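PDB 4G68: ABC transporter from Caldanaerobius, which probably serves as the extracellular solute-binding component of an ABC transporter, capturing xylan-derived xylo-oligosaccharides for uptake into the cell. Local coordinates for residues Val163-Gly167 / Lys168-Ile172; Tyr231-Ile234 / Ala235-Glu238. All coordinates share one frame; numbering follows the deposited sequence.

Contact 1 of 2, residues Val163-Gly167 / Lys168-Ile172; sequences VTYNG and KIYGI
Tyr-165 and Lys-168 close a tight beta hairpin, pairing as an antiparallel hydrogen-bonded pair around a type I' turn. Tyr-165 N donates to Lys-168 O at 2.8 Å, and Lys-168 N returns to Tyr-165 O. Asn-166 and Gly-167 fill the two corners with positive phi, a backbone shape that asparagine and glycine tolerate well. The Lys-168 side chain folds back over this turn. Lys-168 CB starts 3.7 Å from Tyr-165 O, CG stays beside the Gly-167 carbonyl, and Lys-168 CE is 3.6 Å from Asn-166 O. Bends at chi3 (-73°) and chi4 (-66°) curl the chain until Lys-168 NZ donates to Asn-166 O at 2.7 Å, approaching slightly tilted from the carbonyl plane. With an alanine here, Asn-166 O would probably lose its ammonium partner and the turn the aliphatic chain lying against it. Beyond the turn, Tyr-170 N bonds to Val-163 O, while Tyr-165 CD2 and Tyr-170 CD2 meet 3.9 Å apart. Tyr-165 OH is hydrogen-bonded to Gly-128 O, and both tyrosine side chains touch Val-135 of helix 132-136, broad surfaces suited to joining hairpin and helix. The edge of the Tyr-170 ring meets Tyr-165 O in plane, with Tyr-170 CE2 3.7 Å from that oxygen.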
loop_
_atom_site.group_PDB
_atom_site.type_symbol
_atom_site.label_atom_id
_atom_site.label_comp_id
_atom_site.label_asym_id
_atom_site.label_seq_id
_atom_site.Cartn_x
_atom_site.Cartn_y
_atom_site.Cartn_z
ATOM N N VAL A 163 2.162 -2.071 -14.884
ATOM C CA VAL A 163 3.190 -1.241 -15.516
ATOM C C VAL A 163 3.104 -1.224 -17.042
ATOM O O VAL A 163 3.949 -0.704 -17.706
ATOM C CB VAL A 163 4.627 -1.610 -15.096
ATOM C CG1 VAL A 163 4.885 -1.242 -13.647
ATOM C CG2 VAL A 163 4.986 -3.079 -15.347
ATOM N N THR A 164 2.041 -1.775 -17.564
ATOM C CA THR A 164 1.780 -1.840 -19.008
ATOM C C THR A 164 0.726 -0.769 -19.369
ATOM O O THR A 164 -0.392 -0.693 -18.783
ATOM C CB THR A 164 1.299 -3.276 -19.354
ATOM O OG1 THR A 164 2.319 -4.208 -18.927
ATOM C CG2 THR A 164 1.126 -3.428 -20.893
ATOM N N TYR A 165 1.048 0.052 -20.352
ATOM C CA TYR A 165 0.169 1.101 -20.773
ATOM C C TYR A 165 0.172 1.139 -22.295
ATOM O O TYR A 165 1.227 1.088 -22.955
ATOM C CB TYR A 165 0.714 2.450 -20.301
ATOM C CG TYR A 165 0.846 2.579 -18.769
ATOM C CD1 TYR A 165 -0.195 3.117 -18.006
ATOM C CD2 TYR A 165 1.975 2.089 -18.119
ATOM C CE1 TYR A 165 -0.038 3.292 -16.585
ATOM C CE2 TYR A 165 2.149 2.253 -16.728
ATOM C CZ TYR A 165 1.134 2.837 -15.973
ATOM O OH TYR A 165 1.297 3.002 -14.561
ATOM N N ASN A 166 -1.028 1.261 -22.867
ATOM C CA ASN A 166 -1.121 1.179 -24.326
ATOM C C ASN A 166 -0.376 -0.027 -24.872
ATOM O O ASN A 166 0.314 0.052 -25.912
ATOM C CB ASN A 166 -0.528 2.482 -24.922
ATOM C CG ASN A 166 -1.143 3.718 -24.283
ATOM O OD1 ASN A 166 -2.351 3.823 -24.241
ATOM N ND2 ASN A 166 -0.311 4.653 -23.782
ATOM N N GLY A 167 -0.436 -1.125 -24.126
ATOM C CA GLY A 167 0.153 -2.405 -24.606
ATOM C C GLY A 167 1.676 -2.511 -24.520
ATOM O O GLY A 167 2.240 -3.431 -25.057
ATOM N N LYS A 168 2.340 -1.561 -23.859
ATOM C CA LYS A 168 3.760 -1.532 -23.793
ATOM C C LYS A 168 4.182 -1.442 -22.306
ATOM O O LYS A 168 3.502 -0.805 -21.489
ATOM C CB LYS A 168 4.245 -0.284 -24.562
ATOM C CG LYS A 168 4.145 -0.438 -26.108
ATOM C CD LYS A 168 4.439 0.893 -26.824
ATOM C CE LYS A 168 3.307 1.961 -26.709
ATOM N NZ LYS A 168 1.940 1.711 -27.371
ATOM N N ILE A 169 5.341 -1.992 -21.993
ATOM C CA ILE A 169 5.771 -2.080 -20.567
ATOM C C ILE A 169 6.685 -0.911 -20.250
ATOM O O ILE A 169 7.628 -0.668 -21.004
ATOM C CB ILE A 169 6.545 -3.350 -20.341
ATOM C CG1 ILE A 169 5.590 -4.544 -20.559
ATOM C CG2 ILE A 169 7.109 -3.399 -18.918
ATOM C CD1 ILE A 169 6.197 -5.875 -20.352
ATOM N N TYR A 170 6.416 -0.237 -19.121
ATOM C CA TYR A 170 7.170 0.939 -18.705
ATOM C C TYR A 170 7.760 0.782 -17.290
ATOM O O TYR A 170 8.216 1.733 -16.707
ATOM C CB TYR A 170 6.294 2.235 -18.723
ATOM C CG TYR A 170 5.960 2.652 -20.129
ATOM C CD1 TYR A 170 6.819 3.501 -20.856
ATOM C CD2 TYR A 170 4.850 2.103 -20.774
ATOM C CE1 TYR A 170 6.512 3.862 -22.163
ATOM C CE2 TYR A 170 4.555 2.432 -22.105
ATOM C CZ TYR A 170 5.374 3.306 -22.776
ATOM O OH TYR A 170 5.039 3.633 -24.077
ATOM N N GLY A 171 7.793 -0.411 -16.729
ATOM C CA GLY A 171 8.408 -0.506 -15.397
ATOM C C GLY A 171 8.829 -1.895 -15.058
ATOM O O GLY A 171 8.412 -2.848 -15.729
ATOM N N ILE A 172 9.706 -2.028 -14.052
ATOM C CA ILE A 172 10.078 -3.386 -13.536
ATOM C C ILE A 172 9.387 -3.560 -12.180
ATOM O O ILE A 172 9.703 -2.851 -11.205
ATOM C CB ILE A 172 11.591 -3.541 -13.315
ATOM C CG1 ILE A 172 12.395 -3.280 -14.636
ATOM C CG2 ILE A 172 11.897 -4.904 -12.728
ATOM C CD1 ILE A 172 12.210 -4.281 -15.802
#

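Contact 2 of 2, residues Tyr231-Ile234 / Ala235-Glu238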
loop_
_atom_site.group_PDB
_atom_site.type_symbol
_atom_site.label_atom_id
_atom_site.label_comp_id
_atom_site.label_asym_id
_atom_site.label_seq_id
_atom_site.Cartn_x
_atom_site.Cartn_y
_atom_site.Cartn_z
ATOM N N TYR A 231 -11.885 3.395 4.075
ATOM C CA TYR A 231 -13.081 3.653 3.231
ATOM C C TYR A 231 -13.037 2.660 2.030
ATOM O O TYR A 231 -14.023 1.961 1.713
ATOM C CB TYR A 231 -13.122 5.110 2.711
ATOM C CG TYR A 231 -14.289 5.226 1.789
ATOM C CD1 TYR A 231 -15.535 5.580 2.302
ATOM C CD2 TYR A 231 -14.183 4.945 0.436
ATOM C CE1 TYR A 231 -16.664 5.612 1.497
ATOM C CE2 TYR A 231 -15.302 4.995 -0.422
ATOM C CZ TYR A 231 -16.517 5.327 0.146
ATOM O OH TYR A 231 -17.621 5.324 -0.646
ATOM N N ASP A 232 -11.886 2.582 1.342
ATOM C CA ASP A 232 -11.856 1.846 0.070
ATOM C C ASP A 232 -12.191 0.386 0.355
ATOM O O ASP A 232 -12.916 -0.261 -0.442
ATOM C CB ASP A 232 -10.463 1.937 -0.582
ATOM C CG ASP A 232 -10.098 3.340 -1.030
ATOM O OD1 ASP A 232 -10.934 4.256 -1.007
ATOM O OD2 ASP A 232 -8.949 3.530 -1.398
HETATM N N MSE A 233 -11.709 -0.170 1.481
HETATM C CA MSE A 233 -12.111 -1.560 1.885
HETATM C C MSE A 233 -13.526 -1.679 2.197
HETATM O O MSE A 233 -14.129 -2.660 1.770
HETATM C CB MSE A 233 -11.231 -2.119 3.043
HETATM C CG MSE A 233 -11.919 -3.331 3.721
HETATM SE SE MSE A 233 -12.016 -4.834 2.460
HETATM C CE MSE A 233 -10.086 -4.731 2.487
ATOM N N ILE A 234 -14.038 -0.759 2.939
ATOM C CA ILE A 234 -15.458 -0.901 3.299
ATOM C C ILE A 234 -16.306 -0.808 1.981
ATOM O O ILE A 234 -17.321 -1.559 1.787
ATOM C CB ILE A 234 -15.850 0.195 4.302
ATOM C CG1 ILE A 234 -15.173 -0.043 5.666
ATOM C CG2 ILE A 234 -17.360 0.173 4.558
ATOM C CD1 ILE A 234 -15.350 1.165 6.590
ATOM N N ALA A 235 -15.948 0.121 1.081
ATOM C CA ALA A 235 -16.654 0.208 -0.215
ATOM C C ALA A 235 -16.536 -1.074 -1.030
ATOM O O ALA A 235 -17.461 -1.442 -1.763
ATOM C CB ALA A 235 -16.108 1.366 -1.063
ATOM N N LEU A 236 -15.401 -1.751 -0.948
ATOM C CA LEU A 236 -15.204 -3.005 -1.624
ATOM C C LEU A 236 -16.120 -4.117 -1.053
ATOM O O LEU A 236 -16.787 -4.828 -1.782
ATOM C CB LEU A 236 -13.721 -3.378 -1.535
ATOM C CG LEU A 236 -13.284 -4.694 -2.234
ATOM C CD1 LEU A 236 -13.538 -4.587 -3.683
ATOM C CD2 LEU A 236 -11.816 -4.936 -1.964
ATOM N N ARG A 237 -16.264 -4.156 0.271
ATOM C CA ARG A 237 -17.182 -5.086 0.913
ATOM C C ARG A 237 -18.652 -4.750 0.627
ATOM O O ARG A 237 -19.449 -5.683 0.447
ATOM C CB ARG A 237 -17.002 -5.058 2.458
ATOM C CG ARG A 237 -15.678 -5.678 2.873
ATOM C CD ARG A 237 -15.635 -7.197 2.807
ATOM N NE ARG A 237 -14.378 -7.719 3.392
ATOM C CZ ARG A 237 -13.322 -8.094 2.693
ATOM N NH1 ARG A 237 -13.403 -8.062 1.350
ATOM N NH2 ARG A 237 -12.243 -8.571 3.305
ATOM N N GLU A 238 -18.992 -3.439 0.589
ATOM C CA GLU A 238 -20.371 -3.018 0.306
ATOM C C GLU A 238 -20.798 -3.307 -1.131
ATOM O O GLU A 238 -21.926 -3.823 -1.393
ATOM C CB GLU A 238 -20.529 -1.542 0.597
ATOM C CG GLU A 238 -20.471 -1.152 2.092
ATOM C CD GLU A 238 -21.728 -1.585 2.890
ATOM O OE1 GLU A 238 -22.410 -2.550 2.474
ATOM O OE2 GLU A 238 -22.030 -0.955 3.940
#
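Met-233 and Arg-237 stand one turn apart on a buried part of alpha-helix 225-239, and the four residues 231-234 are joined to 235-238 by consecutive i to i+4 backbone hydrogen bonds. Ala-235 N bonds to Tyr-231 O at 2.7 Å, almost straight at hydrogen (174°). Leu-236 N to Asp-232 O, Arg-237 N to Met-233 O and Glu-238 N to Ile-234 O continue the ladder.

Apolar packing follows the same spacing. Ala-235 CB sits 3.8 Å from Tyr-231 CE2, a small methyl that fits beside the bulky ring. Ile-234 and Glu-238 run side by side in the same direction, Ile-234 CG2 lying 4.2 Å from Glu-238 CG. Outside the segments, Tyr-231 packs on Val-432 and Leu-435 of helix 422-436, and the branched Ile-234 presses on Ala-262 of helix 257-271.

Among the charged and polar groups, Tyr-231 OH is hydrogen-bonded to Phe-259 O, Glu-238 forms a salt bridge with Lys-265, and Asp-232, whose side chain lies about 7 Å from a bound xylose unit, is hydrogen-bonded to His-428 and Trp-416 N. The guanidinium of Arg-237 donates to the carbonyls of Phe-326, Pro-327 and Glu-338, bonds that probably fix its plane; its several N-H groups suit a buried cluster of carbonyls. In Met-233, present as selenomethionine, the bend at chi2 (66°) carries the polarisable selenium over one face of the guanidinium. There Met-233 SE rests over the centre of the group, 3.5 Å from Arg-237 CZ.

How the contacts relate
Contact 1 comes first along the chain and closes before contact 2 opens. Their centres lie 28 Å apart and their nearest atoms about 17 Å, so they do not touch. The first is a hairpin whose arms, strands 164-165 and 168-184, both belong to the mixed sheet; the second is a stretch of helix 225-239 packed among helices 257-271 and 422-436. Both belong to the part of the chain that matches the bacterial extracellular solute-binding protein family. Bound xylose units lie between them: about 13 Å from the Val-163 side chain and about 7 Å from that of Asp-232. This is consistent with the periplasmic-binding-protein arrangement, in which two lobes enclose the sugar in a cleft.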